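Local coordinates for protein putative polyprenyl synthetase (Streptomyces coelicolor, PDB 3NF2) that is probably an isoprenyl diphosphate synthase, a magnesium-dependent prenyltransferase of the FPP/GGPP synthase family that makes polyprenyl diphosphates, at residues D326-R329 with D330-A334; L177-E180 with G181-G185; A129-V132 with L133-G137; E84-H87 with N88-L91. All coordinates share one frame; numbering follows the deposited sequence. Where two conformers were deposited one is given.

From the N terminus the order is contact 4 (84-91), contact 3 (129-137), contact 2 (177-185) and contact 1 (326-334). Each runs along a single helix, so none closes a long loop, and they follow in series without nesting or crossing. Contacts 3 and 4 touch: A129 CB lies 3.7 Å from V86 CG2, joining helix 115-134 to helix 77-98. Contacts 2 and 4 have centres about 16 Å apart and each holds a sulfate, marking two anion sites near the middle of the chain. Contact 1, on the C-terminal helix 326-339, stands apart, its centre about 25 Å from that of contact 2. Contact 3, and F89 of contact 4, reach the second subunit.

Contact 1: D326-R329 with D330-A334; sequences DRVR and DRFTA
V328 and F332, one helical turn apart, lie side by side and point the same way from the first turns of helix 326-339, the C-terminal helix of this all-alpha isoprenoid synthase fold. With V328 CG1 anti to the backbone N (chi1 -176°), that methyl reaches the edge of the phenyl ring, in its plane, and V328 CG1 to F332 CE1 is 3.6 Å. The carbonyl at the same step also sits at the ring edge, F332 CD1 being 3.3 Å from V328 O, while F332 N donates to V328 O at 2.9 Å. Beyond the pair, the ring of Y212 meets that of F332 nearly at right angles, and helices 57-67 and 300-319 pack against F332. R331 leaves the helix in a different direction: its chain is extended from CG to NE, with R331 CG 3.5 Å from R327 O, and its guanidinium makes long, weak ion pairs with E67 and D4. T333 turns its hydroxyl back onto the preceding turn. T333 N at 2.9 Å and T333 OG1 at 3.1 Å both donate to R329 O, from opposite faces of the carbonyl plane. An alanine at this position is likely to cost R329 O its hydroxyl donor and to thin the packing on I316 and L319. The hydroxyl can double up in this way because T333 OG1 stands beside the backbone N (chi1 -71°), 39° above the plane of the R329 carbonyl.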
loop_
_atom_site.group_PDB
_atom_site.type_symbol
_atom_site.label_atom_id
_atom_site.label_comp_id
_atom_site.label_asym_id
_atom_site.label_seq_id
_atom_site.Cartn_x
_atom_site.Cartn_y
_atom_site.Cartn_z
ATOM N N ASP A 326 15.964 -20.317 -28.198
ATOM C CA ASP A 326 14.762 -20.748 -28.918
ATOM C C ASP A 326 13.872 -21.734 -28.149
ATOM O O ASP A 326 12.685 -21.867 -28.459
ATOM C CB ASP A 326 15.139 -21.302 -30.300
ATOM C CG ASP A 326 15.717 -20.232 -31.232
ATOM O OD1 ASP A 326 15.944 -19.085 -30.786
ATOM O OD2 ASP A 326 15.948 -20.536 -32.421
ATOM N N ARG A 327 14.439 -22.409 -27.151
ATOM C CA ARG A 327 13.660 -23.272 -26.264
ATOM C C ARG A 327 12.786 -22.420 -25.338
ATOM O O ARG A 327 11.671 -22.817 -24.981
ATOM C CB ARG A 327 14.566 -24.166 -25.410
ATOM C CG ARG A 327 15.887 -24.593 -26.048
ATOM C CD ARG A 327 16.604 -25.622 -25.178
ATOM N NE ARG A 327 16.856 -25.142 -23.817
ATOM C CZ ARG A 327 16.916 -25.922 -22.737
ATOM N NH1 ARG A 327 16.731 -27.233 -22.842
ATOM N NH2 ARG A 327 17.151 -25.388 -21.543
ATOM N N VAL A 328 13.313 -21.255 -24.951
ATOM C CA VAL A 328 12.618 -20.323 -24.063
ATOM C C VAL A 328 11.491 -19.625 -24.827
ATOM O O VAL A 328 10.361 -19.559 -24.343
ATOM C CB VAL A 328 13.601 -19.292 -23.443
ATOM C CG1 VAL A 328 12.896 -18.398 -22.443
ATOM C CG2 VAL A 328 14.770 -20.005 -22.767
ATOM N N ARG A 329 11.819 -19.132 -26.023
ATOM C CA ARG A 329 10.833 -18.529 -26.918
ATOM C C ARG A 329 9.650 -19.461 -27.174
ATOM O O ARG A 329 8.502 -19.020 -27.135
ATOM C CB ARG A 329 11.483 -18.106 -28.239
ATOM C CG ARG A 329 10.617 -17.178 -29.083
ATOM C CD ARG A 329 11.258 -16.868 -30.424
ATOM N NE ARG A 329 12.329 -15.883 -30.313
ATOM C CZ ARG A 329 13.588 -16.181 -30.012
ATOM N NH1 ARG A 329 13.936 -17.439 -29.785
ATOM N NH2 ARG A 329 14.500 -15.221 -29.936
ATOM N N ASP A 330 9.935 -20.743 -27.414
ATOM C CA ASP A 330 8.903 -21.768 -27.600
ATOM C C ASP A 330 7.999 -21.896 -26.375
ATOM O O ASP A 330 6.784 -22.080 -26.500
ATOM C CB ASP A 330 9.542 -23.133 -27.908
ATOM C CG ASP A 330 9.771 -23.368 -29.406
ATOM O OD1 ASP A 330 9.736 -24.547 -29.826
ATOM O OD2 ASP A 330 9.982 -22.388 -30.162
ATOM N N ARG A 331 8.605 -21.798 -25.194
ATOM C CA ARG A 331 7.868 -21.890 -23.940
ATOM C C ARG A 331 6.968 -20.664 -23.725
ATOM O O ARG A 331 5.818 -20.800 -23.296
ATOM C CB ARG A 331 8.832 -22.114 -22.769
ATOM C CG ARG A 331 9.217 -23.579 -22.572
ATOM C CD ARG A 331 10.365 -23.749 -21.587
ATOM N NE ARG A 331 10.374 -25.091 -21.000
ATOM C CZ ARG A 331 11.244 -25.514 -20.083
ATOM N NH1 ARG A 331 11.156 -26.753 -19.609
ATOM N NH2 ARG A 331 12.202 -24.707 -19.638
ATOM N N PHE A 332 7.482 -19.484 -24.066
ATOM C CA PHE A 332 6.712 -18.241 -24.003
ATOM C C PHE A 332 5.537 -18.239 -24.985
ATOM O O PHE A 332 4.453 -17.733 -24.676
ATOM C CB PHE A 332 7.619 -17.058 -24.311
ATOM C CG PHE A 332 8.267 -16.445 -23.106
ATOM C CD1 PHE A 332 9.580 -16.739 -22.781
ATOM C CD2 PHE A 332 7.571 -15.541 -22.311
ATOM C CE1 PHE A 332 10.179 -16.154 -21.673
ATOM C CE2 PHE A 332 8.166 -14.946 -21.206
ATOM C CZ PHE A 332 9.470 -15.253 -20.885
ATOM N N THR A 333 5.774 -18.801 -26.168
ATOM C CA THR A 333 4.759 -18.968 -27.209
ATOM C C THR A 333 3.613 -19.891 -26.769
ATOM O O THR A 333 2.452 -19.615 -27.059
ATOM C CB THR A 333 5.425 -19.454 -28.529
ATOM O OG1 THR A 333 6.188 -18.377 -29.103
ATOM C CG2 THR A 333 4.397 -19.970 -29.557
ATOM N N ALA A 334 3.932 -20.953 -26.039
ATOM C CA ALA A 334 2.928 -21.931 -25.622
ATOM C C ALA A 334 2.018 -21.441 -24.497
ATOM O O ALA A 334 0.858 -21.860 -24.409
ATOM C CB ALA A 334 3.591 -23.247 -25.234
#

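Contact 2: L177-E180 with G181-G185. With SO4 (sulfate ion), chain D.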
loop_
_atom_site.group_PDB
_atom_site.type_symbol
_atom_site.label_atom_id
_atom_site.label_comp_id
_atom_site.label_asym_id
_atom_site.label_seq_id
_atom_site.Cartn_x
_atom_site.Cartn_y
_atom_site.Cartn_z
ATOM N N LEU A 177 -10.434 -0.609 -22.570
ATOM C CA LEU A 177 -9.150 -1.159 -22.979
ATOM C C LEU A 177 -8.035 -0.680 -22.085
ATOM O O LEU A 177 -7.242 -1.494 -21.607
ATOM C CB LEU A 177 -8.830 -0.813 -24.440
ATOM C CG LEU A 177 -9.553 -1.611 -25.532
ATOM C CD1 LEU A 177 -9.171 -1.108 -26.929
ATOM C CD2 LEU A 177 -9.295 -3.109 -25.405
ATOM N N GLU A 178 -7.971 0.629 -21.840
ATOM C CA GLU A 178 -6.914 1.141 -20.974
ATOM C C GLU A 178 -7.085 0.700 -19.518
ATOM O O GLU A 178 -6.094 0.468 -18.832
ATOM C CB GLU A 178 -6.699 2.658 -21.125
ATOM C CG GLU A 178 -7.727 3.536 -20.461
ATOM C CD GLU A 178 -7.182 4.908 -20.066
ATOM O OE1 GLU A 178 -7.902 5.910 -20.268
ATOM O OE2 GLU A 178 -6.039 4.987 -19.558
ATOM N N MET A 179 -8.332 0.542 -19.069
ATOM C CA MET A 179 -8.611 -0.015 -17.743
ATOM C C MET A 179 -8.142 -1.466 -17.639
ATOM O O MET A 179 -7.491 -1.857 -16.665
ATOM C CB MET A 179 -10.104 0.087 -17.396
ATOM C CG MET A 179 -10.474 -0.519 -16.046
ATOM S SD MET A 179 -12.113 -0.007 -15.446
ATOM C CE MET A 179 -13.131 -1.322 -16.114
ATOM N N GLU A 180 -8.469 -2.260 -18.649
ATOM C CA GLU A 180 -8.097 -3.672 -18.637
ATOM C C GLU A 180 -6.597 -3.866 -18.776
ATOM O O GLU A 180 -6.049 -4.805 -18.215
ATOM C CB GLU A 180 -8.889 -4.461 -19.689
ATOM C CG GLU A 180 -10.334 -4.687 -19.228
ATOM C CD GLU A 180 -11.123 -5.600 -20.134
ATOM O OE1 GLU A 180 -12.298 -5.848 -19.814
ATOM O OE2 GLU A 180 -10.577 -6.083 -21.146
ATOM N N GLY A 181 -5.947 -2.947 -19.491
ATOM C CA GLY A 181 -4.498 -2.910 -19.601
ATOM C C GLY A 181 -3.860 -2.605 -18.265
ATOM O O GLY A 181 -2.838 -3.181 -17.915
ATOM N N ASN A 182 -4.430 -1.672 -17.537
ATOM C CA ASN A 182 -3.962 -1.393 -16.210
ATOM C C ASN A 182 -4.203 -2.534 -15.243
ATOM O O ASN A 182 -3.343 -2.913 -14.510
ATOM C CB ASN A 182 -4.614 -0.129 -15.679
ATOM C CG ASN A 182 -3.978 1.119 -16.192
ATOM O OD1 ASN A 182 -2.797 1.167 -16.456
ATOM N ND2 ASN A 182 -4.757 2.137 -16.328
ATOM N N LYS A 183 -5.399 -3.070 -15.274
ATOM C CA LYS A 183 -5.812 -4.130 -14.387
ATOM C C LYS A 183 -5.151 -5.460 -14.592
ATOM O O LYS A 183 -4.865 -6.156 -13.663
ATOM C CB LYS A 183 -7.313 -4.327 -14.442
ATOM C CG LYS A 183 -8.125 -3.374 -13.643
ATOM C CD LYS A 183 -9.523 -3.885 -13.501
ATOM C CE LYS A 183 -10.508 -2.817 -13.101
ATOM N NZ LYS A 183 -11.920 -3.269 -13.166
ATOM N N THR A 184 -4.963 -5.846 -15.828
ATOM C CA THR A 184 -4.455 -7.158 -16.063
ATOM C C THR A 184 -3.171 -7.135 -16.795
ATOM O O THR A 184 -2.280 -7.838 -16.472
ATOM C CB THR A 184 -5.459 -7.991 -16.801
ATOM O OG1 THR A 184 -6.613 -8.095 -15.996
ATOM C CG2 THR A 184 -4.940 -9.341 -17.021
ATOM N N GLY A 185 -3.091 -6.283 -17.781
ATOM C CA GLY A 185 -1.921 -6.208 -18.603
ATOM C C GLY A 185 -0.630 -5.806 -17.947
ATOM O O GLY A 185 0.377 -6.377 -18.217
HETATM S S SO4 D . -13.137 -5.855 -11.140
HETATM O O1 SO4 D . -12.096 -4.921 -10.720
HETATM O O2 SO4 D . -12.670 -7.227 -10.950
HETATM O O3 SO4 D . -14.341 -5.633 -10.339
HETATM O O4 SO4 D . -13.448 -5.638 -12.550
#
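L177 O to E180 O accept the amides four residues on, and E180 O takes a second donor: T184 N lies 2.8 Å from E180 O, and G185 N makes a weak bond to E180 O at 3.3 Å. That five-residue step is a pi-type turn within helix 173-198 of the isoprenoid synthase fold, and T184 carries its mark in a phi of -120°. A beta carbon on G185 would collide with G181 O, which fits a glycine at this point. On another side of the helix M179 and K183 run side by side in the same direction. The K183 chain, extended beyond CG, brings its CE alongside the methionine: M179 CG to K183 CE is 3.7 Å, and M179 CE to K183 NZ is likewise 3.7 Å. The ammonium continues past the methionine to a sulfate, which probably came from the crystallisation liquor, and also forms a salt bridge with D162. A leucine in its place would probably leave both D162 and the sulfate without this positive partner. Neighbouring polar groups have partners on adjoining helices: T184 OG1 bonds to Q221 and N182 ND2 to Q161. The arrangement resembles farnesyl diphosphate synthases, in which a Lys-Thr pair on the corresponding helix contacts the diphosphate of the allylic substrate, and the sulfate is consistent with such a site. Two oxygens of the anion share the lysine, K183 NZ standing 2.9 Å from sulfate O4 and 3.0 Å from sulfate O1.

Contact 3: A129-V132 with L133-G137; sequences ANEV and LLELG
E131 and E135 meet one turn apart near the C-terminal end of helix 115-134, where three backbone bonds bridge the two segments. Two are of ordinary length, E135 N to E131 O at 2.8 Å and L134 N to N130 O at 3.0 Å. L133 N to A129 O is weak at 3.5 Å. The chain then turns off through a type I beta turn from L134 to G137, closed by G137 N on L134 O at 3.0 Å. G137 has a positive phi, which favours glycine.

Van der Waals contacts come next. L134 packs against the carbonyl one turn back, with L134 CD1 3.4 Å from N130 O, and E135 CB approaches E131 O to 3.2 Å.

Charge is the third kind. The two glutamate side chains cross at about a right angle, although their carboxylate planes differ by only 17°; E131 CG, anti to the backbone N (chi1 -171°), comes within 4.1 Å of E135 CG, and the chain then bends at chi2. E131 OE1 and E135 OE2 stay 5.3 Å apart, like charges without contact, and E131 OE2 instead forms a salt bridge with R153 of the second subunit.

That bridge places this face of the helix at the dimer interface, where N130 packs on N130 of the second subunit and L134 on G142 of the second subunit. Within the chain, A129, V132 and L133 rest on helix 77-98, N130, L133 and L134 meet T145 of helix 139-165, and L133 and L136 reach I194 and L198 of helix 173-198.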
loop_
_atom_site.group_PDB
_atom_site.type_symbol
_atom_site.label_atom_id
_atom_site.label_comp_id
_atom_site.label_asym_id
_atom_site.label_seq_id
_atom_site.Cartn_x
_atom_site.Cartn_y
_atom_site.Cartn_z
ATOM N N ALA A 129 6.642 -7.188 -0.854
ATOM C CA ALA A 129 6.985 -7.467 -2.244
ATOM C C ALA A 129 8.224 -6.706 -2.626
ATOM O O ALA A 129 9.131 -7.259 -3.255
ATOM C CB ALA A 129 5.828 -7.097 -3.174
ATOM N N ASN A 130 8.255 -5.436 -2.236
ATOM C CA ASN A 130 9.416 -4.580 -2.441
ATOM C C ASN A 130 10.629 -5.081 -1.667
ATOM O O ASN A 130 11.754 -4.996 -2.154
ATOM C CB ASN A 130 9.097 -3.138 -2.029
ATOM C CG ASN A 130 8.095 -2.484 -2.945
ATOM O OD1 ASN A 130 8.147 -2.647 -4.155
ATOM N ND2 ASN A 130 7.178 -1.728 -2.370
ATOM N N GLU A 131 10.382 -5.610 -0.470
ATOM C CA GLU A 131 11.424 -6.179 0.375
ATOM C C GLU A 131 12.038 -7.409 -0.275
ATOM O O GLU A 131 13.253 -7.538 -0.325
ATOM C CB GLU A 131 10.858 -6.561 1.744
ATOM C CG GLU A 131 11.896 -6.953 2.779
ATOM C CD GLU A 131 12.467 -5.749 3.512
ATOM O OE1 GLU A 131 13.375 -5.083 2.961
ATOM O OE2 GLU A 131 12.011 -5.472 4.645
ATOM N N VAL A 132 11.188 -8.300 -0.779
ATOM C CA VAL A 132 11.623 -9.563 -1.371
ATOM C C VAL A 132 12.607 -9.350 -2.530
ATOM O O VAL A 132 13.505 -10.164 -2.751
ATOM C CB VAL A 132 10.395 -10.439 -1.753
ATOM C CG1 VAL A 132 10.669 -11.368 -2.939
ATOM C CG2 VAL A 132 9.939 -11.240 -0.547
ATOM N N LEU A 133 12.458 -8.231 -3.233
ATOM C CA LEU A 133 13.378 -7.870 -4.304
ATOM C C LEU A 133 14.604 -7.119 -3.796
ATOM O O LEU A 133 15.725 -7.507 -4.098
ATOM C CB LEU A 133 12.662 -7.056 -5.391
ATOM C CG LEU A 133 11.569 -7.806 -6.160
ATOM C CD1 LEU A 133 10.766 -6.843 -7.025
ATOM C CD2 LEU A 133 12.163 -8.943 -7.002
ATOM N N LEU A 134 14.383 -6.055 -3.028
ATOM C CA LEU A 134 15.464 -5.187 -2.561
ATOM C C LEU A 134 16.433 -5.867 -1.572
ATOM O O LEU A 134 17.594 -5.456 -1.492
ATOM C CB LEU A 134 14.910 -3.875 -1.990
ATOM C CG LEU A 134 14.238 -2.880 -2.955
ATOM C CD1 LEU A 134 13.253 -1.973 -2.232
ATOM C CD2 LEU A 134 15.252 -2.035 -3.719
ATOM N N GLU A 135 15.961 -6.911 -0.869
ATOM C CA GLU A 135 16.785 -7.787 -0.002
ATOM C C GLU A 135 18.067 -8.262 -0.675
ATOM O O GLU A 135 19.083 -8.471 -0.004
ATOM C CB GLU A 135 16.010 -9.045 0.441
ATOM C CG GLU A 135 15.354 -8.942 1.794
ATOM C CD GLU A 135 14.505 -10.159 2.183
ATOM O OE1 GLU A 135 14.134 -10.993 1.321
ATOM O OE2 GLU A 135 14.192 -10.268 3.387
ATOM N N LEU A 136 18.000 -8.440 -1.996
ATOM C CA LEU A 136 19.119 -8.944 -2.792
ATOM C C LEU A 136 20.310 -7.982 -2.849
ATOM O O LEU A 136 21.455 -8.420 -2.988
ATOM C CB LEU A 136 18.643 -9.327 -4.196
ATOM C CG LEU A 136 17.585 -10.439 -4.213
ATOM C CD1 LEU A 136 16.899 -10.530 -5.565
ATOM C CD2 LEU A 136 18.181 -11.785 -3.819
ATOM N N GLY A 137 20.035 -6.683 -2.730
ATOM C CA GLY A 137 21.083 -5.665 -2.636
ATOM C C GLY A 137 21.805 -5.327 -3.930
ATOM O O GLY A 137 22.706 -4.486 -3.932
#

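Contact 4: E84-H87 with N88-L91. With SO4 (sulfate ion), chain B.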
loop_
_atom_site.group_PDB
_atom_site.type_symbol
_atom_site.label_atom_id
_atom_site.label_comp_id
_atom_site.label_asym_id
_atom_site.label_seq_id
_atom_site.Cartn_x
_atom_site.Cartn_y
_atom_site.Cartn_z
ATOM N N GLU A 84 3.245 -12.016 -7.139
ATOM C CA GLU A 84 2.124 -12.651 -6.466
ATOM C C GLU A 84 1.655 -11.860 -5.255
ATOM O O GLU A 84 0.458 -11.812 -4.962
ATOM C CB GLU A 84 2.494 -14.064 -6.039
ATOM C CG GLU A 84 2.539 -15.073 -7.175
ATOM C CD GLU A 84 1.381 -14.923 -8.140
ATOM O OE1 GLU A 84 1.597 -14.333 -9.220
ATOM O OE2 GLU A 84 0.264 -15.384 -7.812
ATOM N N LEU A 85 2.612 -11.253 -4.554
ATOM C CA LEU A 85 2.332 -10.456 -3.371
ATOM C C LEU A 85 1.563 -9.186 -3.719
ATOM O O LEU A 85 0.554 -8.880 -3.074
ATOM C CB LEU A 85 3.626 -10.135 -2.612
ATOM C CG LEU A 85 4.207 -11.283 -1.781
ATOM C CD1 LEU A 85 5.635 -10.966 -1.319
ATOM C CD2 LEU A 85 3.321 -11.647 -0.588
ATOM N N VAL A 86 2.034 -8.475 -4.750
ATOM C CA VAL A 86 1.373 -7.267 -5.258
ATOM C C VAL A 86 -0.017 -7.607 -5.774
ATOM O O VAL A 86 -0.991 -6.888 -5.485
ATOM C CB VAL A 86 2.199 -6.568 -6.370
ATOM C CG1 VAL A 86 1.375 -5.512 -7.081
ATOM C CG2 VAL A 86 3.425 -5.906 -5.784
ATOM N N HIS A 87 -0.107 -8.727 -6.497
ATOM C CA HIS A 87 -1.387 -9.252 -6.966
ATOM C C HIS A 87 -2.382 -9.402 -5.830
ATOM O O HIS A 87 -3.518 -8.958 -5.944
ATOM C CB HIS A 87 -1.217 -10.598 -7.677
ATOM C CG HIS A 87 -2.509 -11.299 -7.959
ATOM N ND1 HIS A 87 -3.435 -10.817 -8.860
ATOM C CD2 HIS A 87 -3.030 -12.444 -7.459
ATOM C CE1 HIS A 87 -4.474 -11.633 -8.899
ATOM N NE2 HIS A 87 -4.251 -12.633 -8.065
ATOM N N ASN A 88 -1.944 -10.012 -4.734
ATOM C CA ASN A 88 -2.832 -10.287 -3.609
ATOM C C ASN A 88 -3.170 -9.070 -2.738
ATOM O O ASN A 88 -4.269 -8.987 -2.188
ATOM C CB ASN A 88 -2.294 -11.452 -2.791
ATOM C CG ASN A 88 -2.466 -12.774 -3.508
ATOM O OD1 ASN A 88 -3.546 -13.381 -3.479
ATOM N ND2 ASN A 88 -1.408 -13.227 -4.163
ATOM N N PHE A 89 -2.231 -8.130 -2.651
ATOM C CA PHE A 89 -2.465 -6.798 -2.076
ATOM C C PHE A 89 -3.583 -6.112 -2.834
ATOM O O PHE A 89 -4.483 -5.516 -2.241
ATOM C CB PHE A 89 -1.153 -5.976 -2.115
ATOM C CG PHE A 89 -1.305 -4.536 -2.597
ATOM C CD1 PHE A 89 -0.890 -4.173 -3.878
ATOM C CD2 PHE A 89 -1.808 -3.538 -1.756
ATOM C CE1 PHE A 89 -1.006 -2.847 -4.337
ATOM C CE2 PHE A 89 -1.922 -2.207 -2.199
ATOM C CZ PHE A 89 -1.527 -1.864 -3.493
ATOM N N SER A 90 -3.527 -6.223 -4.154
ATOM C CA SER A 90 -4.538 -5.660 -5.016
ATOM C C SER A 90 -5.906 -6.302 -4.749
ATOM O O SER A 90 -6.888 -5.589 -4.620
ATOM C CB SER A 90 -4.110 -5.810 -6.475
ATOM O OG SER A 90 -5.042 -5.215 -7.349
ATOM N N LEU A 91 -5.959 -7.624 -4.602
ATOM C CA LEU A 91 -7.222 -8.312 -4.335
ATOM C C LEU A 91 -7.844 -7.898 -3.006
ATOM O O LEU A 91 -9.031 -7.570 -2.943
ATOM C CB LEU A 91 -7.034 -9.834 -4.330
ATOM C CG LEU A 91 -6.584 -10.578 -5.583
ATOM C CD1 LEU A 91 -6.628 -12.081 -5.318
ATOM C CD2 LEU A 91 -7.456 -10.210 -6.784
HETATM S S SO4 B . -5.306 -15.955 -9.670
HETATM O O1 SO4 B . -4.019 -16.112 -8.990
HETATM O O2 SO4 B . -5.812 -17.283 -10.011
HETATM O O3 SO4 B . -6.231 -15.262 -8.767
HETATM O O4 SO4 B . -5.163 -15.175 -10.907
HETATM O O HOH W 1 -1.567 -15.636 -5.693
#
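The imidazole of H87 carries L91 over one face: L91 CG stands 4.2 Å from the ring centroid and 22° off its normal, a CH-pi contact displaced toward the rim. At the ring edge, near its plane, H87 NE2 gives a weak bond to sulfate O3 at 3.4 Å. The N88 amide is turned 77° from this ring. On the F89 ring the edge receives a backbone carbonyl, F89 CD1 lying 3.2 Å from V86 O; F126 stacks on this phenyl and H93 meets it edge-to-face.

All of this belongs to helix 77-98, which runs into the first aspartate-rich DDxxD motif of the prenyl synthases, opening at D94. S90 OG has a weak bond to D94. The sulfate, also bound by R58, R104 and the K55 amide, is consistent with the isopentenyl diphosphate site of related synthases. R58 has a second role, as the salt-bridge partner of E84 OE1.

N88 folds back along the helix, its CG beside the backbone N (chi1 -73°), and aims its amide at the carbonyl its own N-H uses. N88 N to E84 O is 3.0 Å, whereas N88 ND2 to E84 O is modelled at a doubtful 2.5 Å. The other polar atom, N88 OD1, pairs with H38. A water ties the two side chains together, donating to E84 OE2 at 2.8 Å and accepting from N88 ND2 at 2.9 Å.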